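Local coordinates for putative fructose-bisphosphate aldolase (PDB 3PM6), which belongs to the class II fructose-bisphosphate aldolase family, folds as a TIM barrel and binds a zinc ion, at residues 38-43 and 72-77; 44-49 and 288-293; 86-91 and 245-250; 146-151 and 225-230. One frame throughout, in Å; residues are numbered along the deposited sequence.

How the contacts relate
The four contacts sample a TIM barrel from its helical coat to its core. Contact 1 and contact 2 lie in the outer layer, about 15 Å apart between centres, and share helix 37-49, which packs on helix 69-80 through 38-43 and on helix 271-292 through 44-49. Contact 3 sits about 2 Å from the centre of the chain, where strands 85-92 and 245-250 face each other across the barrel. Contact 4, about 7 Å from it between centres, falls between its segments along the chain. The shared helix thus ties an early part of the outer layer to the C-terminal helix, while contacts 3 and 4 bring histidines of separate strands to one zinc ion.

Contact 1. Residues 38-43 and 72-77; sequences EGILAI and RTAASA
Two neighbouring helices in the outer layer of the TIM barrel, 37-49 and 69-80, meet here through one isoleucine and a row of small side chains. Over these short segments the axes run almost parallel, 10° apart, with a closest approach of 10.4 Å. I40 reaches across from the first helix, and its two branches divide the work. The CG2 methyl of I40 rests on the CB of A77 at 3.7 Å, whereas its longer branch ends with CD1 at 3.9 Å from the CB of A74. This division follows from the first torsion: CG1 lies opposite the carbonyl carbon (chi1 -69°), and CG2 opposite the backbone N, which spreads the branches over residues one helical turn apart. The methyl CG2 of T73 stands 4.4 Å from CD1 of I40, a looser approach. The hydroxyl of T73 is bonded to the carbonyl of L69 and to T73 of the second subunit, while its methyl faces I40. Beneath the helices, I43 and A74 both lie on I56 of strand 54-58. Near-parallel neighbouring helices packed on the outside of a parallel sheet are typical of the repeating beta-alpha architecture of the TIM barrel.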
loop_
_atom_site.group_PDB
_atom_site.type_symbol
_atom_site.label_atom_id
_atom_site.label_comp_id
_atom_site.label_asym_id
_atom_site.label_seq_id
_atom_site.Cartn_x
_atom_site.Cartn_y
_atom_site.Cartn_z
ATOM N N GLU A 38 5.798 -1.004 -1.360
ATOM C CA GLU A 38 7.114 -0.975 -1.968
ATOM C C GLU A 38 7.189 -1.926 -3.178
ATOM O O GLU A 38 7.788 -1.599 -4.196
ATOM C CB GLU A 38 8.222 -1.311 -0.959
ATOM C CG GLU A 38 8.358 -0.309 0.174
ATOM C CD GLU A 38 7.619 -0.726 1.448
ATOM O OE1 GLU A 38 6.502 -1.280 1.349
ATOM O OE2 GLU A 38 8.152 -0.479 2.548
ATOM N N GLY A 39 6.607 -3.111 -3.044
ATOM C CA GLY A 39 6.634 -4.086 -4.126
ATOM C C GLY A 39 5.772 -3.644 -5.294
ATOM O O GLY A 39 6.145 -3.854 -6.447
ATOM N N ILE A 40 4.621 -3.030 -4.989
ATOM C CA ILE A 40 3.725 -2.470 -6.013
ATOM C C ILE A 40 4.508 -1.397 -6.808
ATOM O O ILE A 40 4.518 -1.408 -8.034
ATOM C CB ILE A 40 2.410 -1.911 -5.371
ATOM C CG1 ILE A 40 1.533 -3.052 -4.814
ATOM C CG2 ILE A 40 1.634 -0.999 -6.337
ATOM C CD1 ILE A 40 0.545 -2.612 -3.732
ATOM N N LEU A 41 5.203 -0.516 -6.103
ATOM C CA LEU A 41 5.936 0.573 -6.764
ATOM C C LEU A 41 7.085 0.011 -7.571
ATOM O O LEU A 41 7.304 0.447 -8.708
ATOM C CB LEU A 41 6.464 1.598 -5.752
ATOM C CG LEU A 41 5.354 2.504 -5.234
ATOM C CD1 LEU A 41 5.877 3.491 -4.192
ATOM C CD2 LEU A 41 4.699 3.248 -6.407
ATOM N N ALA A 42 7.806 -0.950 -6.994
ATOM C CA ALA A 42 8.896 -1.625 -7.723
ATOM C C ALA A 42 8.426 -2.200 -9.049
ATOM O O ALA A 42 9.116 -2.054 -10.076
ATOM C CB ALA A 42 9.573 -2.708 -6.843
ATOM N N ILE A 43 7.250 -2.831 -9.055
ATOM C CA ILE A 43 6.712 -3.403 -10.299
ATOM C C ILE A 43 6.308 -2.360 -11.348
ATOM O O ILE A 43 6.665 -2.501 -12.516
ATOM C CB ILE A 43 5.473 -4.315 -10.073
ATOM C CG1 ILE A 43 5.851 -5.569 -9.272
ATOM C CG2 ILE A 43 4.856 -4.712 -11.417
ATOM C CD1 ILE A 43 4.625 -6.183 -8.539
ATOM N N ARG A 72 -6.941 -2.189 -3.352
ATOM C CA ARG A 72 -7.327 -0.895 -3.912
ATOM C C ARG A 72 -6.099 -0.098 -4.374
ATOM O O ARG A 72 -6.096 0.471 -5.456
ATOM C CB ARG A 72 -8.134 -0.078 -2.885
ATOM N N THR A 73 -5.069 -0.059 -3.542
ATOM C CA THR A 73 -3.793 0.556 -3.906
ATOM C C THR A 73 -3.218 -0.070 -5.171
ATOM O O THR A 73 -2.866 0.637 -6.090
ATOM C CB THR A 73 -2.767 0.399 -2.786
ATOM O OG1 THR A 73 -3.342 0.877 -1.561
ATOM C CG2 THR A 73 -1.490 1.187 -3.105
ATOM N N ALA A 74 -3.143 -1.400 -5.217
ATOM C CA ALA A 74 -2.587 -2.117 -6.399
ATOM C C ALA A 74 -3.449 -1.952 -7.635
ATOM O O ALA A 74 -2.920 -1.773 -8.741
ATOM C CB ALA A 74 -2.352 -3.610 -6.101
ATOM N N ALA A 75 -4.769 -2.025 -7.468
ATOM C CA ALA A 75 -5.662 -1.940 -8.648
ATOM C C ALA A 75 -5.525 -0.555 -9.269
ATOM O O ALA A 75 -5.484 -0.394 -10.506
ATOM C CB ALA A 75 -7.119 -2.203 -8.280
ATOM N N SER A 76 -5.426 0.433 -8.392
ATOM C CA SER A 76 -5.294 1.807 -8.815
ATOM C C SER A 76 -3.939 2.051 -9.495
ATOM O O SER A 76 -3.897 2.593 -10.594
ATOM C CB SER A 76 -5.513 2.739 -7.612
ATOM O OG SER A 76 -5.176 4.044 -7.982
ATOM N N ALA A 77 -2.843 1.622 -8.867
ATOM C CA ALA A 77 -1.533 1.683 -9.512
ATOM C C ALA A 77 -1.557 1.061 -10.926
ATOM O O ALA A 77 -0.929 1.605 -11.843
ATOM C CB ALA A 77 -0.464 1.011 -8.646
#

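Contact 2. Residues 44-49 and 288-293; sequences IRAAEH and KIMDMI
A methionine bridging two helices forms this apolar contact in the outer layer of the TIM barrel, where the C-terminal helix 271-292 comes alongside helix 37-49. M290 carries the second helix's share. Its CG lies opposite the carbonyl carbon (chi1 -73°) and the chain is extended from there on, with chi2 and chi3 both near 170°, which lets the thioether span the gap between backbones whose nearest CA atoms, those of A47 and M290, are 8.1 Å apart. The sulfur comes up to A46, with SD of M290 4.1 Å from the CB of A46 and 3.8 Å from the carbonyl O of A46. Two alanines in succession leave the surface of helix 37-49 low enough for the methionine to approach the backbone itself. Around this pair, A46 also lies against V286 and E287, while M290 also touches P30 of strand 29-33, which brings it close to the barrel wall. Polar links flank the apolar contact: D291 forms a salt bridge with K50, and H49 is hydrogen-bonded to E287. The terminal methyl makes the deepest approach, CE of M290 lying 3.4 Å from the CA of A47 and 3.7 Å from the CB of A47.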
loop_
_atom_site.group_PDB
_atom_site.type_symbol
_atom_site.label_atom_id
_atom_site.label_comp_id
_atom_site.label_asym_id
_atom_site.label_seq_id
_atom_site.Cartn_x
_atom_site.Cartn_y
_atom_site.Cartn_z
ATOM N N ILE A 44 5.531 -1.356 -10.946
ATOM C CA ILE A 44 5.127 -0.273 -11.855
ATOM C C ILE A 44 6.370 0.398 -12.451
ATOM O O ILE A 44 6.398 0.656 -13.627
ATOM C CB ILE A 44 4.304 0.850 -11.141
ATOM C CG1 ILE A 44 3.095 0.289 -10.358
ATOM C CG2 ILE A 44 3.865 1.910 -12.163
ATOM C CD1 ILE A 44 2.178 -0.569 -11.156
ATOM N N ARG A 45 7.377 0.681 -11.625
ATOM C CA ARG A 45 8.557 1.410 -12.100
ATOM C C ARG A 45 9.373 0.548 -13.061
ATOM O O ARG A 45 9.796 1.013 -14.134
ATOM C CB ARG A 45 9.443 1.819 -10.932
ATOM C CG ARG A 45 9.064 3.090 -10.278
ATOM C CD ARG A 45 9.848 3.198 -8.980
ATOM N NE ARG A 45 9.192 4.125 -8.071
ATOM C CZ ARG A 45 9.762 4.662 -6.999
ATOM N NH1 ARG A 45 11.024 4.388 -6.671
ATOM N NH2 ARG A 45 9.064 5.504 -6.260
ATOM N N ALA A 46 9.585 -0.707 -12.667
ATOM C CA ALA A 46 10.327 -1.654 -13.490
ATOM C C ALA A 46 9.640 -1.810 -14.824
ATOM O O ALA A 46 10.277 -1.695 -15.850
ATOM C CB ALA A 46 10.457 -3.011 -12.788
ATOM N N ALA A 47 8.328 -2.014 -14.802
ATOM C CA ALA A 47 7.536 -2.204 -16.006
ATOM C C ALA A 47 7.556 -0.963 -16.913
ATOM O O ALA A 47 7.629 -1.078 -18.142
ATOM C CB ALA A 47 6.076 -2.570 -15.644
ATOM N N GLU A 48 7.465 0.220 -16.326
ATOM C CA GLU A 48 7.498 1.419 -17.173
ATOM C C GLU A 48 8.910 1.646 -17.684
ATOM O O GLU A 48 9.087 1.944 -18.866
ATOM C CB GLU A 48 6.940 2.626 -16.454
ATOM C CG GLU A 48 5.390 2.570 -16.317
ATOM C CD GLU A 48 4.825 3.707 -15.473
ATOM O OE1 GLU A 48 5.609 4.397 -14.781
ATOM O OE2 GLU A 48 3.595 3.906 -15.493
ATOM N N HIS A 49 9.911 1.461 -16.821
ATOM C CA HIS A 49 11.300 1.631 -17.247
ATOM C C HIS A 49 11.630 0.711 -18.443
ATOM O O HIS A 49 12.182 1.174 -19.447
ATOM C CB HIS A 49 12.285 1.441 -16.083
ATOM C CG HIS A 49 13.710 1.750 -16.434
ATOM N ND1 HIS A 49 14.778 1.025 -15.941
ATOM C CD2 HIS A 49 14.243 2.698 -17.250
ATOM C CE1 HIS A 49 15.904 1.499 -16.453
ATOM N NE2 HIS A 49 15.607 2.522 -17.235
ATOM N N LYS A 288 15.379 -7.707 -14.059
ATOM C CA LYS A 288 16.142 -8.875 -14.540
ATOM C C LYS A 288 15.214 -9.980 -15.032
ATOM O O LYS A 288 15.491 -10.609 -16.068
ATOM C CB LYS A 288 17.138 -9.436 -13.498
ATOM N N ILE A 289 14.117 -10.204 -14.315
ATOM C CA ILE A 289 13.117 -11.183 -14.746
ATOM C C ILE A 289 12.616 -10.774 -16.122
ATOM O O ILE A 289 12.585 -11.593 -17.041
ATOM C CB ILE A 289 11.877 -11.281 -13.762
ATOM C CG1 ILE A 289 12.297 -11.812 -12.364
ATOM C CG2 ILE A 289 10.714 -12.067 -14.429
ATOM C CD1 ILE A 289 12.866 -13.242 -12.380
ATOM N N MET A 290 12.250 -9.503 -16.272
ATOM C CA MET A 290 11.695 -9.016 -17.544
ATOM C C MET A 290 12.617 -9.303 -18.745
ATOM O O MET A 290 12.176 -9.765 -19.811
ATOM C CB MET A 290 11.389 -7.509 -17.423
ATOM C CG MET A 290 10.150 -7.200 -16.561
ATOM S SD MET A 290 9.939 -5.467 -16.088
ATOM C CE MET A 290 8.207 -5.537 -15.460
ATOM N N ASP A 291 13.908 -9.041 -18.559
ATOM C CA ASP A 291 14.912 -9.359 -19.582
ATOM C C ASP A 291 14.967 -10.873 -19.853
ATOM O O ASP A 291 14.900 -11.310 -21.001
ATOM C CB ASP A 291 16.284 -8.835 -19.141
ATOM C CG ASP A 291 16.391 -7.324 -19.258
ATOM O OD1 ASP A 291 15.610 -6.741 -20.041
ATOM O OD2 ASP A 291 17.260 -6.714 -18.598
ATOM N N MET A 292 15.023 -11.662 -18.785
ATOM C CA MET A 292 15.141 -13.116 -18.888
ATOM C C MET A 292 13.954 -13.689 -19.650
ATOM O O MET A 292 14.110 -14.587 -20.471
ATOM C CB MET A 292 15.210 -13.773 -17.505
ATOM C CG MET A 292 16.499 -13.498 -16.721
ATOM S SD MET A 292 16.767 -14.722 -15.405
ATOM C CE MET A 292 18.432 -14.264 -14.997
ATOM N N ILE A 293 12.766 -13.159 -19.399
ATOM C CA ILE A 293 11.594 -13.760 -20.039
ATOM C C ILE A 293 11.147 -13.010 -21.304
ATOM O O ILE A 293 10.056 -13.253 -21.828
ATOM C CB ILE A 293 10.441 -13.975 -19.031
ATOM C CG1 ILE A 293 9.781 -12.650 -18.645
ATOM C CG2 ILE A 293 10.945 -14.794 -17.806
ATOM C CD1 ILE A 293 8.691 -12.816 -17.543
#

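Contact 3. Residues 86-91 and 245-250; sequences TLHLDH and VAKVNV. With ZN (zinc ion), chain S.
Across the interior of the TIM barrel, H88 and D90 of strand 85-92 face K247 and N249 of strand 245-250, and these four side chains meet in the core near the zinc site. The first pair is a chain laid over a ring. K247 runs extended as far as CE, which lies over one face of the H88 imidazole, 4.1 Å from the ring centroid and 14° off the ring normal; this is a CH-pi contact. The bend at the last torsion (chi4 -89°) then swings NZ of K247 toward OD1 of N249, which it meets at 3.0 Å on a lone pair in the carbonyl plane. That amino group is salt-bridged to E148 as well.

In the second pair the groups approach from opposite directions: the carboxylate of D90 and the amide of N249 have their planes nearly perpendicular (86°), and ND2 of N249 stays 3.6 Å from OD1 of D90. A water joins the two pairs: it lies in the plane of the H88 ring at NE2, donates to OD1 of D90 and accepts from ND2 of N249. On the ring's other nitrogen, ND1 of H88 is bonded to S116, which further fixes its rotation. Near the end of the strand H91 binds the metal, with H196 and H227 as the other protein ligands. OD1 of D90 sits over one face of the H91 ring, toward its rim and 3.1 Å from the ring plane, and NE2 of H91 binds the zinc ion at 2.1 Å.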
loop_
_atom_site.group_PDB
_atom_site.type_symbol
_atom_site.label_atom_id
_atom_site.label_comp_id
_atom_site.label_asym_id
_atom_site.label_seq_id
_atom_site.Cartn_x
_atom_site.Cartn_y
_atom_site.Cartn_z
ATOM N N THR A 86 -1.967 -5.714 -14.869
ATOM C CA THR A 86 -3.222 -6.123 -14.242
ATOM C C THR A 86 -2.967 -6.791 -12.910
ATOM O O THR A 86 -1.826 -7.102 -12.579
ATOM C CB THR A 86 -4.036 -7.069 -15.161
ATOM O OG1 THR A 86 -3.318 -8.289 -15.348
ATOM C CG2 THR A 86 -4.300 -6.387 -16.558
ATOM N N LEU A 87 -4.047 -7.040 -12.172
ATOM C CA LEU A 87 -3.996 -7.503 -10.798
ATOM C C LEU A 87 -4.565 -8.935 -10.635
ATOM O O LEU A 87 -5.655 -9.230 -11.095
ATOM C CB LEU A 87 -4.732 -6.508 -9.899
ATOM C CG LEU A 87 -4.781 -6.840 -8.414
ATOM C CD1 LEU A 87 -3.381 -6.909 -7.802
ATOM C CD2 LEU A 87 -5.639 -5.786 -7.708
ATOM N N HIS A 88 -3.810 -9.793 -9.968
ATOM C CA HIS A 88 -4.108 -11.221 -9.917
ATOM C C HIS A 88 -4.062 -11.676 -8.477
ATOM O O HIS A 88 -3.101 -11.372 -7.755
ATOM C CB HIS A 88 -3.030 -11.946 -10.719
ATOM C CG HIS A 88 -3.222 -13.425 -10.827
ATOM N ND1 HIS A 88 -4.238 -13.995 -11.566
ATOM C CD2 HIS A 88 -2.490 -14.451 -10.329
ATOM C CE1 HIS A 88 -4.120 -15.312 -11.518
ATOM N NE2 HIS A 88 -3.049 -15.611 -10.796
ATOM N N LEU A 89 -5.093 -12.386 -8.038
ATOM C CA LEU A 89 -5.020 -13.099 -6.752
ATOM C C LEU A 89 -4.371 -14.458 -6.920
ATOM O O LEU A 89 -4.945 -15.373 -7.527
ATOM C CB LEU A 89 -6.401 -13.245 -6.102
ATOM C CG LEU A 89 -6.522 -13.828 -4.680
ATOM C CD1 LEU A 89 -5.797 -13.015 -3.565
ATOM C CD2 LEU A 89 -8.014 -14.027 -4.336
ATOM N N ASP A 90 -3.170 -14.620 -6.365
ATOM C CA ASP A 90 -2.444 -15.902 -6.529
ATOM C C ASP A 90 -2.822 -16.865 -5.401
ATOM O O ASP A 90 -3.142 -16.417 -4.287
ATOM C CB ASP A 90 -0.936 -15.583 -6.531
ATOM C CG ASP A 90 -0.055 -16.754 -6.920
ATOM O OD1 ASP A 90 -0.509 -17.720 -7.595
ATOM O OD2 ASP A 90 1.135 -16.698 -6.522
ATOM N N HIS A 91 -2.789 -18.178 -5.672
ATOM C CA HIS A 91 -2.975 -19.205 -4.620
ATOM C C HIS A 91 -4.143 -18.965 -3.675
ATOM O O HIS A 91 -4.016 -19.052 -2.464
ATOM C CB HIS A 91 -1.656 -19.434 -3.873
ATOM C CG HIS A 91 -0.623 -20.002 -4.785
ATOM N ND1 HIS A 91 -0.834 -21.186 -5.455
ATOM C CD2 HIS A 91 0.533 -19.495 -5.270
ATOM C CE1 HIS A 91 0.179 -21.413 -6.265
ATOM N NE2 HIS A 91 1.015 -20.401 -6.175
ATOM N N VAL A 245 4.614 -21.557 -22.066
ATOM C CA VAL A 245 4.495 -20.708 -20.871
ATOM C C VAL A 245 4.336 -19.245 -21.241
ATOM O O VAL A 245 5.228 -18.668 -21.878
ATOM C CB VAL A 245 5.685 -20.915 -19.924
ATOM C CG1 VAL A 245 5.728 -19.826 -18.840
ATOM C CG2 VAL A 245 5.575 -22.317 -19.297
ATOM N N ALA A 246 3.205 -18.646 -20.850
ATOM C CA ALA A 246 2.925 -17.257 -21.199
ATOM C C ALA A 246 2.874 -16.349 -19.991
ATOM O O ALA A 246 2.739 -15.142 -20.141
ATOM C CB ALA A 246 1.587 -17.148 -21.984
ATOM N N LYS A 247 2.950 -16.931 -18.801
ATOM C CA LYS A 247 2.918 -16.175 -17.557
ATOM C C LYS A 247 3.916 -16.838 -16.631
ATOM O O LYS A 247 3.847 -18.066 -16.396
ATOM C CB LYS A 247 1.511 -16.202 -16.950
ATOM C CG LYS A 247 1.344 -15.470 -15.584
ATOM C CD LYS A 247 -0.143 -15.470 -15.183
ATOM C CE LYS A 247 -0.414 -14.981 -13.773
ATOM N NZ LYS A 247 -0.360 -16.089 -12.770
ATOM N N VAL A 248 4.851 -16.027 -16.118
ATOM C CA VAL A 248 5.861 -16.485 -15.158
ATOM C C VAL A 248 5.685 -15.790 -13.802
ATOM O O VAL A 248 5.834 -14.551 -13.689
ATOM C CB VAL A 248 7.289 -16.212 -15.709
ATOM C CG1 VAL A 248 8.346 -16.440 -14.627
ATOM C CG2 VAL A 248 7.550 -17.052 -16.960
ATOM N N ASN A 249 5.387 -16.601 -12.774
ATOM C CA ASN A 249 5.225 -16.152 -11.407
ATOM C C ASN A 249 6.550 -16.112 -10.667
ATOM O O ASN A 249 7.325 -17.089 -10.696
ATOM C CB ASN A 249 4.293 -17.101 -10.606
ATOM C CG ASN A 249 2.833 -17.000 -11.058
ATOM O OD1 ASN A 249 2.532 -16.390 -12.091
ATOM N ND2 ASN A 249 1.933 -17.581 -10.286
ATOM N N VAL A 250 6.718 -15.048 -9.893
ATOM C CA VAL A 250 7.931 -14.805 -9.159
ATOM C C VAL A 250 7.567 -14.333 -7.779
ATOM O O VAL A 250 6.621 -13.585 -7.610
ATOM C CB VAL A 250 8.746 -13.686 -9.845
ATOM C CG1 VAL A 250 10.039 -13.452 -9.113
ATOM C CG2 VAL A 250 9.036 -14.070 -11.289
HETATM ZN ZN ZN S . 2.867 -20.451 -7.178
HETATM O O HOH W 1 -1.019 -17.503 -10.211
#

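Contact 4. Residues 146-151 and 225-230; sequences ATEAEP and VLHGAD. With ZN (zinc ion), chain S.
E148 and H227 form a histidine-carboxylate pair in which the carboxylate holds the far side of a zinc ligand. The ND1 of H227 binds the zinc ion at 2.1 Å, while NE2 of the same ring donates to OE2 of E148 at 2.8 Å, with an N-H...O angle of 168°. The acceptor lies in the plane of the imidazole and is met nearly along its C-O axis, yet the carboxylate itself is turned 80° from the ring. With metal at one nitrogen and carboxylate at the other, the ring's rotation is fixed, and the negative charge probably makes the imidazole a stronger donor to zinc. E148 gets there by full extension: CG stands opposite its backbone N (chi1 172°), and the next torsion is also anti. V225 supports the carboxylate with both methyls, CG1 lying 3.4 Å from OE2 and CG2 3.6 Å from OE1 of E148. The other oxygen, OE1, is held by K247. In the barrel, E148 projects from strand 146-149 and V225 from strand 223-226, with strand 187-188 between them in the sheet; H227 follows just beyond strand 223-226, beside N249 of the neighbouring strand 245-250.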
loop_
_atom_site.group_PDB
_atom_site.type_symbol
_atom_site.label_atom_id
_atom_site.label_comp_id
_atom_site.label_asym_id
_atom_site.label_seq_id
_atom_site.Cartn_x
_atom_site.Cartn_y
_atom_site.Cartn_z
ATOM N N ALA A 146 -11.193 -13.223 -14.909
ATOM C CA ALA A 146 -10.505 -14.344 -15.519
ATOM C C ALA A 146 -9.911 -15.282 -14.437
ATOM O O ALA A 146 -9.745 -14.880 -13.282
ATOM C CB ALA A 146 -9.406 -13.823 -16.421
ATOM N N THR A 147 -9.606 -16.526 -14.790
ATOM C CA THR A 147 -9.237 -17.523 -13.770
ATOM C C THR A 147 -8.112 -18.438 -14.201
ATOM O O THR A 147 -7.927 -18.697 -15.380
ATOM C CB THR A 147 -10.412 -18.428 -13.324
ATOM O OG1 THR A 147 -10.897 -19.151 -14.435
ATOM C CG2 THR A 147 -11.544 -17.649 -12.714
ATOM N N GLU A 148 -7.375 -18.916 -13.220
ATOM C CA GLU A 148 -6.255 -19.835 -13.430
ATOM C C GLU A 148 -6.550 -20.964 -12.486
ATOM O O GLU A 148 -7.041 -20.717 -11.396
ATOM C CB GLU A 148 -4.948 -19.148 -13.040
ATOM C CG GLU A 148 -3.701 -20.025 -13.017
ATOM C CD GLU A 148 -2.456 -19.241 -12.601
ATOM O OE1 GLU A 148 -2.301 -18.064 -13.023
ATOM O OE2 GLU A 148 -1.635 -19.795 -11.836
ATOM N N ALA A 149 -6.237 -22.188 -12.897
ATOM C CA ALA A 149 -6.396 -23.353 -12.065
ATOM C C ALA A 149 -5.179 -24.245 -12.180
ATOM O O ALA A 149 -4.352 -24.071 -13.084
ATOM C CB ALA A 149 -7.660 -24.109 -12.451
ATOM N N GLU A 150 -5.049 -25.152 -11.220
ATOM C CA GLU A 150 -3.896 -26.064 -11.154
ATOM C C GLU A 150 -4.299 -27.527 -11.343
ATOM O O GLU A 150 -4.769 -28.195 -10.399
ATOM C CB GLU A 150 -3.182 -25.912 -9.818
ATOM C CG GLU A 150 -1.904 -26.731 -9.689
ATOM C CD GLU A 150 -1.112 -26.336 -8.431
ATOM O OE1 GLU A 150 -0.934 -25.134 -8.177
ATOM O OE2 GLU A 150 -0.647 -27.226 -7.719
ATOM N N PRO A 151 -4.072 -28.063 -12.546
ATOM C CA PRO A 151 -4.478 -29.454 -12.820
ATOM C C PRO A 151 -3.419 -30.402 -12.304
ATOM O O PRO A 151 -2.834 -31.170 -13.077
ATOM C CB PRO A 151 -4.527 -29.502 -14.346
ATOM C CG PRO A 151 -3.574 -28.458 -14.795
ATOM C CD PRO A 151 -3.387 -27.453 -13.691
ATOM N N VAL A 225 0.973 -21.334 -17.198
ATOM C CA VAL A 225 1.480 -20.497 -16.118
ATOM C C VAL A 225 2.533 -21.270 -15.362
ATOM O O VAL A 225 2.277 -22.387 -14.873
ATOM C CB VAL A 225 0.328 -20.030 -15.158
ATOM C CG1 VAL A 225 0.837 -19.035 -14.118
ATOM C CG2 VAL A 225 -0.779 -19.358 -15.981
ATOM N N LEU A 226 3.711 -20.647 -15.257
ATOM C CA LEU A 226 4.863 -21.222 -14.595
ATOM C C LEU A 226 4.913 -20.778 -13.132
ATOM O O LEU A 226 4.996 -19.583 -12.827
ATOM C CB LEU A 226 6.154 -20.812 -15.316
ATOM C CG LEU A 226 7.491 -21.376 -14.765
ATOM C CD1 LEU A 226 7.491 -22.889 -14.660
ATOM C CD2 LEU A 226 8.674 -20.940 -15.619
ATOM N N HIS A 227 4.897 -21.761 -12.250
ATOM C CA HIS A 227 5.066 -21.571 -10.796
ATOM C C HIS A 227 6.386 -22.178 -10.339
ATOM O O HIS A 227 6.921 -23.075 -11.028
ATOM C CB HIS A 227 3.937 -22.309 -10.054
ATOM C CG HIS A 227 2.619 -21.613 -10.133
ATOM N ND1 HIS A 227 2.088 -20.926 -9.073
ATOM C CD2 HIS A 227 1.739 -21.475 -11.157
ATOM C CE1 HIS A 227 0.937 -20.380 -9.437
ATOM N NE2 HIS A 227 0.697 -20.707 -10.691
ATOM N N GLY A 228 6.871 -21.720 -9.176
ATOM C CA GLY A 228 8.120 -22.164 -8.603
ATOM C C GLY A 228 9.387 -21.776 -9.373
ATOM O O GLY A 228 10.410 -22.484 -9.339
ATOM N N ALA A 229 9.331 -20.618 -10.010
ATOM C CA ALA A 229 10.336 -20.171 -10.942
ATOM C C ALA A 229 11.469 -19.319 -10.332
ATOM O O ALA A 229 12.410 -18.945 -11.028
ATOM C CB ALA A 229 9.631 -19.422 -12.098
ATOM N N ASP A 230 11.384 -19.023 -9.031
ATOM C CA ASP A 230 12.305 -18.088 -8.388
ATOM C C ASP A 230 13.802 -18.279 -8.732
ATOM O O ASP A 230 14.460 -17.305 -9.140
ATOM C CB ASP A 230 12.105 -18.087 -6.868
ATOM C CG ASP A 230 10.949 -17.211 -6.452
ATOM O OD1 ASP A 230 10.848 -16.097 -7.004
ATOM O OD2 ASP A 230 10.185 -17.602 -5.539
HETATM ZN ZN ZN S . 2.867 -20.451 -7.178
#